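PDB 4ZPJ: extracellular ligand-binding receptor from Sphaerobacter thermophilus, which probably captures a small solute outside the membrane for an ABC transporter, as relatives in the leucine-binding protein family do. Local coordinates for residues A[128-133]-A[152-157]; A[257-262]-A[289-294]; A[349-354]-A[367-372]. All coordinates share one frame; numbering follows the deposited sequence.

How the contacts relate
From the N terminus, contact 1 comes first. It joins the turns that follow strands 123-126 and 147-149, and so closes a strand-helix-strand unit of the mixed sheet. Contact 2 does a similar job in the four-stranded parallel sheet: it brings together the loops after strands 252-256 and 281-283. Contact 3 closes the shortest loop of the three, between helices 336-354 and 362-371, which pack back on strands of the mixed sheet. The three loops follow one another along the chain; none nests or crosses. Contacts 2 and 3 lie on opposite sides of the chain's centre, their own centres about 33 Å apart. No two contacts touch.

Contact 1. Residues A[128-133]-A[152-157]; sequences TLSNEA and AGLQAL
Ser-130 OG sits anti to its own carbonyl carbon, beside the backbone N (chi1 -66°), and this turns the hydroxyl to the backbone of Leu-154. Leu-154 CG is anti to the backbone N (chi1 -173°), which lays the leucine alongside the serine. Leu-154 CB is 3.7 Å from Ser-130 CB, and the CD2 branch of Leu-154 reaches Ser-130 O at 4.0 Å. Leu-154 N gives a weak hydrogen bond of 3.2 Å to Ser-130 OG; it is bent, at 132°. The methyl of Ala-152 packs against the start of the helix. Its CB meets Ala-133 CB at 4.0 Å and lies 3.8 Å from Leu-129 O. Leu-129 is the N-cap of helix 130-142. Its backbone N donates to Glu-132 OE1 (3.0 Å), on the anti side of the carboxylate. The contact closes the beta-alpha-beta crossover from strand 123-126 through helix 130-142 to strand 147-149, a unit of the Rossmann-like lobes of this family. Helix 105-117 touches Glu-132 and Asn-131, while Arg-170 of strand 168-170 bonds to the carbonyls of Ala-152 and Leu-154.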
loop_
_atom_site.group_PDB
_atom_site.type_symbol
_atom_site.label_atom_id
_atom_site.label_comp_id
_atom_site.label_asym_id
_atom_site.label_seq_id
_atom_site.Cartn_x
_atom_site.Cartn_y
_atom_site.Cartn_z
ATOM N N THR A 128 0.734 3.555 -10.516
ATOM C CA THR A 128 -0.404 3.497 -9.653
ATOM C C THR A 128 -1.163 2.181 -9.809
ATOM O O THR A 128 -1.427 1.557 -8.828
ATOM C CB THR A 128 -1.321 4.718 -9.899
ATOM O OG1 THR A 128 -0.537 5.891 -9.706
ATOM C CG2 THR A 128 -2.533 4.744 -8.933
ATOM N N LEU A 129 -1.505 1.772 -11.026
ATOM C CA LEU A 129 -2.392 0.595 -11.216
ATOM C C LEU A 129 -1.629 -0.654 -11.654
ATOM O O LEU A 129 -0.651 -0.566 -12.428
ATOM C CB LEU A 129 -3.485 0.897 -12.231
ATOM C CG LEU A 129 -4.418 2.064 -11.836
ATOM C CD1 LEU A 129 -5.476 2.295 -12.899
ATOM C CD2 LEU A 129 -5.070 1.859 -10.465
ATOM N N SER A 130 -2.087 -1.807 -11.166
ATOM C CA SER A 130 -1.484 -3.076 -11.518
ATOM C C SER A 130 -1.549 -3.328 -12.991
ATOM O O SER A 130 -0.574 -3.809 -13.566
ATOM C CB SER A 130 -2.168 -4.251 -10.788
ATOM O OG SER A 130 -1.952 -4.171 -9.387
ATOM N N ASN A 131 -2.676 -3.011 -13.631
ATOM C CA ASN A 131 -2.705 -3.136 -15.103
ATOM C C ASN A 131 -1.689 -2.202 -15.791
ATOM O O ASN A 131 -1.125 -2.574 -16.793
ATOM C CB ASN A 131 -4.128 -3.026 -15.714
ATOM C CG ASN A 131 -4.832 -1.703 -15.397
ATOM O OD1 ASN A 131 -4.251 -0.765 -14.846
ATOM N ND2 ASN A 131 -6.113 -1.630 -15.760
ATOM N N GLU A 132 -1.406 -1.034 -15.219
ATOM C CA GLU A 132 -0.393 -0.148 -15.817
ATOM C C GLU A 132 1.012 -0.771 -15.645
ATOM O O GLU A 132 1.819 -0.775 -16.558
ATOM C CB GLU A 132 -0.429 1.238 -15.175
ATOM C CG GLU A 132 -1.512 2.183 -15.669
ATOM C CD GLU A 132 -1.689 3.399 -14.763
ATOM O OE1 GLU A 132 -1.337 3.368 -13.515
ATOM O OE2 GLU A 132 -2.218 4.394 -15.301
ATOM N N ALA A 133 1.274 -1.333 -14.468
ATOM C CA ALA A 133 2.563 -2.025 -14.191
ATOM C C ALA A 133 2.858 -3.170 -15.159
ATOM O O ALA A 133 3.975 -3.278 -15.693
ATOM C CB ALA A 133 2.555 -2.586 -12.776
ATOM N N ALA A 152 1.038 0.135 -7.156
ATOM C CA ALA A 152 0.682 -1.117 -7.830
ATOM C C ALA A 152 1.099 -2.396 -7.076
ATOM O O ALA A 152 2.273 -2.741 -7.044
ATOM C CB ALA A 152 1.285 -1.132 -9.220
ATOM N N GLY A 153 0.137 -3.103 -6.499
ATOM C CA GLY A 153 0.449 -4.179 -5.535
ATOM C C GLY A 153 0.437 -5.560 -6.192
ATOM O O GLY A 153 0.639 -6.592 -5.513
ATOM N N LEU A 154 0.192 -5.569 -7.497
ATOM C CA LEU A 154 0.311 -6.792 -8.346
ATOM C C LEU A 154 1.329 -7.829 -7.826
ATOM O O LEU A 154 2.548 -7.604 -7.855
ATOM C CB LEU A 154 0.713 -6.387 -9.779
ATOM C CG LEU A 154 0.709 -7.513 -10.812
ATOM C CD1 LEU A 154 -0.701 -8.073 -10.990
ATOM C CD2 LEU A 154 1.270 -7.076 -12.170
ATOM N N GLN A 155 0.839 -8.968 -7.375
ATOM C CA GLN A 155 1.693 -9.887 -6.648
ATOM C C GLN A 155 2.862 -10.375 -7.482
ATOM O O GLN A 155 3.995 -10.388 -7.017
ATOM C CB GLN A 155 0.913 -11.086 -6.117
ATOM C CG GLN A 155 0.283 -10.877 -4.735
ATOM C CD GLN A 155 -0.570 -12.081 -4.325
ATOM O OE1 GLN A 155 -0.750 -12.995 -5.130
ATOM N NE2 GLN A 155 -1.123 -12.075 -3.091
ATOM N N ALA A 156 2.573 -10.784 -8.706
ATOM C CA ALA A 156 3.593 -11.281 -9.606
ATOM C C ALA A 156 4.811 -10.351 -9.751
ATOM O O ALA A 156 5.922 -10.820 -9.977
ATOM C CB ALA A 156 2.989 -11.583 -10.970
ATOM N N LEU A 157 4.635 -9.044 -9.624
ATOM C CA LEU A 157 5.743 -8.180 -9.963
ATOM C C LEU A 157 6.990 -8.493 -9.145
ATOM O O LEU A 157 8.089 -8.324 -9.642
ATOM C CB LEU A 157 5.364 -6.715 -9.799
ATOM C CG LEU A 157 6.310 -5.684 -10.402
ATOM C CD1 LEU A 157 6.298 -5.852 -11.929
ATOM C CD2 LEU A 157 5.867 -4.295 -9.962
#

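Contact 2. Residues A[257-262]-A[289-294]; sequences HGTSTD and DQSILP
Asp-289 OD2 is gripped by two groups of Ser-291. Ser-291 OG donates to it at 2.6 Å, on the anti lone pair of Asp-289 OD2, the one away from OD1. Ser-291 N binds the same oxygen at 3.3 Å, from above the carboxylate plane. The second bond makes an Asx turn, which leads toward helix 293-296. Asp-289 CG is anti to the backbone N (chi1 -176°), and OD1 has its own donor, Leu-336 N. The carboxylate is thus fixed in rotation by partners on both oxygens. An alanine in place of Asp-289 would probably leave the Ser-291 hydroxyl and Leu-336 N without their acceptor and set the turn free to shift.

Thr-259 leans across this turn without any hydrogen bond to it. Its CG2 meets Ser-291 OG at 3.6 Å, and its OG1 lies 3.7 Å from Asp-289 CB. The OG1 hydrogen-bonds to Ala-286 O, which holds the methyl facing the turn. Next to Thr-259, Ser-260 is the N-cap of helix 261-272. Its OG accepts from Ala-263 N and also donates a long bond of 3.3 Å to His-257 O, from above the carbonyl plane.

The contact joins loops that follow strands 252-256 and 281-283, neighbours in the parallel sheet of this lobe. Ile-292 bridges them; it also touches Ile-264 of helix 261-272. The end of its chain, CD1, rests 4.1 Å from Ser-260 O and 4.2 Å from Thr-259 CG2.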
loop_
_atom_site.group_PDB
_atom_site.type_symbol
_atom_site.label_atom_id
_atom_site.label_comp_id
_atom_site.label_asym_id
_atom_site.label_seq_id
_atom_site.Cartn_x
_atom_site.Cartn_y
_atom_site.Cartn_z
ATOM N N HIS A 257 -12.066 -4.115 0.031
ATOM C CA HIS A 257 -12.589 -3.382 -1.124
ATOM C C HIS A 257 -11.632 -2.355 -1.621
ATOM O O HIS A 257 -11.907 -1.710 -2.610
ATOM C CB HIS A 257 -13.861 -2.645 -0.764
ATOM C CG HIS A 257 -14.933 -3.532 -0.283
ATOM N ND1 HIS A 257 -14.995 -3.982 1.025
ATOM C CD2 HIS A 257 -15.938 -4.137 -0.948
ATOM C CE1 HIS A 257 -16.038 -4.779 1.152
ATOM N NE2 HIS A 257 -16.602 -4.920 -0.040
ATOM N N GLY A 258 -10.502 -2.177 -0.959
ATOM C CA GLY A 258 -9.630 -1.037 -1.277
ATOM C C GLY A 258 -10.194 0.196 -0.605
ATOM O O GLY A 258 -11.239 0.164 0.007
ATOM N N THR A 259 -9.464 1.272 -0.694
ATOM C CA THR A 259 -9.863 2.545 -0.208
ATOM C C THR A 259 -10.768 3.181 -1.222
ATOM O O THR A 259 -10.293 3.811 -2.156
ATOM C CB THR A 259 -8.630 3.411 -0.043
ATOM O OG1 THR A 259 -7.788 2.741 0.876
ATOM C CG2 THR A 259 -9.008 4.794 0.436
ATOM N N SER A 260 -12.072 3.031 -1.007
ATOM C CA SER A 260 -13.052 3.300 -2.037
ATOM C C SER A 260 -14.404 3.545 -1.425
ATOM O O SER A 260 -14.638 3.309 -0.226
ATOM C CB SER A 260 -13.191 2.059 -2.899
ATOM O OG SER A 260 -13.682 0.967 -2.101
ATOM N N THR A 261 -15.321 3.953 -2.267
ATOM C CA THR A 261 -16.646 4.199 -1.812
ATOM C C THR A 261 -17.309 2.845 -1.589
ATOM O O THR A 261 -18.168 2.758 -0.746
ATOM C CB THR A 261 -17.429 5.060 -2.816
ATOM O OG1 THR A 261 -17.399 4.407 -4.075
ATOM C CG2 THR A 261 -16.775 6.450 -2.970
ATOM N N ASP A 262 -16.914 1.802 -2.323
ATOM C CA ASP A 262 -17.318 0.428 -1.990
ATOM C C ASP A 262 -17.066 0.118 -0.472
ATOM O O ASP A 262 -17.910 -0.480 0.253
ATOM C CB ASP A 262 -16.564 -0.595 -2.862
ATOM C CG ASP A 262 -17.109 -0.695 -4.298
ATOM O OD1 ASP A 262 -18.012 0.089 -4.680
ATOM O OD2 ASP A 262 -16.659 -1.594 -5.061
ATOM N N ASP A 289 -8.736 3.224 5.902
ATOM C CA ASP A 289 -7.722 4.240 5.685
ATOM C C ASP A 289 -8.225 5.599 6.147
ATOM O O ASP A 289 -9.420 5.918 6.038
ATOM C CB ASP A 289 -7.348 4.338 4.199
ATOM C CG ASP A 289 -6.181 5.362 3.940
ATOM O OD1 ASP A 289 -5.078 5.144 4.478
ATOM O OD2 ASP A 289 -6.371 6.378 3.234
ATOM N N GLN A 290 -7.272 6.397 6.625
ATOM C CA GLN A 290 -7.449 7.729 7.136
ATOM C C GLN A 290 -8.307 8.606 6.267
ATOM O O GLN A 290 -9.110 9.338 6.765
ATOM C CB GLN A 290 -6.068 8.430 7.165
ATOM C CG GLN A 290 -6.110 9.773 7.870
ATOM C CD GLN A 290 -6.257 9.571 9.355
ATOM O OE1 GLN A 290 -5.549 8.732 9.941
ATOM N NE2 GLN A 290 -7.169 10.300 9.973
ATOM N N SER A 291 -8.111 8.545 4.968
ATOM C CA SER A 291 -8.904 9.372 4.059
ATOM C C SER A 291 -10.390 9.094 4.133
ATOM O O SER A 291 -11.186 9.966 3.796
ATOM C CB SER A 291 -8.455 9.180 2.628
ATOM O OG SER A 291 -8.345 7.798 2.342
ATOM N N ILE A 292 -10.798 7.897 4.545
ATOM C CA ILE A 292 -12.240 7.626 4.527
ATOM C C ILE A 292 -12.783 7.295 5.892
ATOM O O ILE A 292 -13.968 7.033 6.032
ATOM C CB ILE A 292 -12.595 6.523 3.537
ATOM C CG1 ILE A 292 -11.766 5.255 3.789
ATOM C CG2 ILE A 292 -12.317 7.004 2.127
ATOM C CD1 ILE A 292 -12.271 4.043 3.040
ATOM N N LEU A 293 -11.909 7.333 6.889
ATOM C CA LEU A 293 -12.254 7.005 8.255
ATOM C C LEU A 293 -13.344 7.893 8.804
ATOM O O LEU A 293 -14.296 7.407 9.370
ATOM C CB LEU A 293 -11.013 7.023 9.148
ATOM C CG LEU A 293 -11.105 6.140 10.385
ATOM C CD1 LEU A 293 -11.819 4.809 10.139
ATOM C CD2 LEU A 293 -9.735 5.892 10.952
ATOM N N PRO A 294 -13.309 9.201 8.509
ATOM C CA PRO A 294 -14.458 10.027 8.952
ATOM C C PRO A 294 -15.885 9.639 8.445
ATOM O O PRO A 294 -16.875 9.953 9.094
ATOM C CB PRO A 294 -14.089 11.416 8.461
ATOM C CG PRO A 294 -12.609 11.393 8.300
ATOM C CD PRO A 294 -12.262 9.999 7.859
#

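Contact 3. Residues A[349-354]-A[367-372]; sequences AEALTA and EALKAV
Glu-350 touches segment 367-372 with the base of its side chain: its CB is 4.0 Å from CG2 of Val-372, the residue that follows the helical part. The contact joins two consecutive helices in a Rossmann-like lobe of this periplasmic binding protein fold, 336-354 and 362-371, linked by a short loop. The axes of the two short segments come within 8.5 Å and run at 131° to each other. The chain of Glu-350 bends at chi2 (-89°). Only the base of the side chain meets Val-372; the carboxylate is held in a salt bridge by Arg-346 of its own helix.

Ala-351 is the centre of the contact. Its methyl points to segment 367-372 and meets three side chains. Leu-369 CD2 comes to 3.6 Å from Ala-351 CB. Val-372 CG2 stands 4.1 Å from the same methyl, and Ala-368 CB is 4.2 Å away. With alanine on both helices the backbones draw close, the CA atoms of Ala-351 and Ala-368 being 5.1 Å apart.

Thr-353 touches Phe-89 of strand 88-89 instead. Leu-369 in turn touches Phe-169 of strand 168-170, so the helix pair packs on strands of the mixed sheet. One turn beyond Ala-351, Ala-354 extends the alanine surface. Ala-368 CB serves both residues: it lies 4.3 Å from Ala-354 CB and 3.9 Å from Ala-351 O.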
loop_
_atom_site.group_PDB
_atom_site.type_symbol
_atom_site.label_atom_id
_atom_site.label_comp_id
_atom_site.label_asym_id
_atom_site.label_seq_id
_atom_site.Cartn_x
_atom_site.Cartn_y
_atom_site.Cartn_z
ATOM N N ALA A 349 16.402 9.094 -1.912
ATOM C CA ALA A 349 17.316 10.006 -1.222
ATOM C C ALA A 349 18.484 9.283 -0.566
ATOM O O ALA A 349 19.598 9.766 -0.622
ATOM C CB ALA A 349 16.567 10.850 -0.199
ATOM N N GLU A 350 18.231 8.128 0.036
ATOM C CA GLU A 350 19.284 7.369 0.679
ATOM C C GLU A 350 20.197 6.771 -0.372
ATOM O O GLU A 350 21.419 6.743 -0.193
ATOM C CB GLU A 350 18.703 6.247 1.536
ATOM C CG GLU A 350 17.841 6.774 2.651
ATOM C CD GLU A 350 18.603 7.072 3.943
ATOM O OE1 GLU A 350 19.548 6.342 4.287
ATOM O OE2 GLU A 350 18.231 8.028 4.640
ATOM N N ALA A 351 19.618 6.298 -1.483
ATOM C CA ALA A 351 20.466 5.686 -2.504
ATOM C C ALA A 351 21.344 6.757 -3.153
ATOM O O ALA A 351 22.546 6.555 -3.335
ATOM C CB ALA A 351 19.667 4.952 -3.550
ATOM N N LEU A 352 20.745 7.899 -3.477
ATOM C CA LEU A 352 21.477 8.954 -4.134
ATOM C C LEU A 352 22.572 9.555 -3.262
ATOM O O LEU A 352 23.625 9.948 -3.758
ATOM C CB LEU A 352 20.533 10.027 -4.569
ATOM C CG LEU A 352 19.618 9.686 -5.773
ATOM C CD1 LEU A 352 18.961 10.944 -6.251
ATOM C CD2 LEU A 352 20.352 9.100 -6.936
ATOM N N THR A 353 22.319 9.625 -1.967
ATOM C CA THR A 353 23.303 10.101 -1.029
ATOM C C THR A 353 24.484 9.158 -1.029
ATOM O O THR A 353 25.621 9.617 -1.141
ATOM C CB THR A 353 22.714 10.198 0.386
ATOM O OG1 THR A 353 21.640 11.135 0.378
ATOM C CG2 THR A 353 23.758 10.631 1.402
ATOM N N ALA A 354 24.221 7.853 -0.931
ATOM C CA ALA A 354 25.288 6.847 -0.830
ATOM C C ALA A 354 26.218 6.826 -2.035
ATOM O O ALA A 354 27.394 6.599 -1.892
ATOM C CB ALA A 354 24.670 5.473 -0.648
ATOM N N GLU A 367 23.048 -1.276 -6.668
ATOM C CA GLU A 367 23.621 -1.844 -5.488
ATOM C C GLU A 367 23.262 -0.942 -4.316
ATOM O O GLU A 367 22.958 -1.453 -3.235
ATOM C CB GLU A 367 25.160 -2.088 -5.582
ATOM C CG GLU A 367 25.645 -2.872 -6.831
ATOM C CD GLU A 367 26.842 -3.834 -6.625
ATOM O OE1 GLU A 367 26.630 -4.899 -5.992
ATOM O OE2 GLU A 367 27.979 -3.584 -7.151
ATOM N N ALA A 368 23.233 0.389 -4.508
ATOM C CA ALA A 368 22.851 1.277 -3.378
ATOM C C ALA A 368 21.334 1.106 -3.003
ATOM O O ALA A 368 20.975 0.974 -1.815
ATOM C CB ALA A 368 23.226 2.744 -3.621
ATOM N N LEU A 369 20.469 1.044 -3.994
ATOM C CA LEU A 369 19.034 0.781 -3.721
ATOM C C LEU A 369 18.841 -0.535 -2.984
ATOM O O LEU A 369 18.109 -0.561 -1.991
ATOM C CB LEU A 369 18.217 0.754 -4.978
ATOM C CG LEU A 369 18.091 2.110 -5.607
ATOM C CD1 LEU A 369 17.817 1.949 -7.095
ATOM C CD2 LEU A 369 16.988 2.938 -4.945
ATOM N N LYS A 370 19.512 -1.604 -3.428
ATOM C CA LYS A 370 19.391 -2.883 -2.726
ATOM C C LYS A 370 19.742 -2.798 -1.222
ATOM O O LYS A 370 19.165 -3.537 -0.388
ATOM C CB LYS A 370 20.265 -3.988 -3.346
ATOM C CG LYS A 370 19.736 -4.557 -4.631
ATOM C CD LYS A 370 20.302 -5.950 -4.955
ATOM C CE LYS A 370 19.373 -6.987 -4.356
ATOM N NZ LYS A 370 20.031 -8.305 -4.229
ATOM N N ALA A 371 20.713 -1.943 -0.900
ATOM C CA ALA A 371 21.225 -1.800 0.473
ATOM C C ALA A 371 20.494 -0.748 1.308
ATOM O O ALA A 371 20.802 -0.546 2.469
ATOM C CB ALA A 371 22.731 -1.464 0.419
ATOM N N VAL A 372 19.491 -0.087 0.766
ATOM C CA VAL A 372 18.858 0.967 1.527
ATOM C C VAL A 372 18.180 0.383 2.765
ATOM O O VAL A 372 17.429 -0.596 2.655
ATOM C CB VAL A 372 17.845 1.751 0.675
ATOM C CG1 VAL A 372 16.918 2.573 1.544
ATOM C CG2 VAL A 372 18.592 2.674 -0.263
#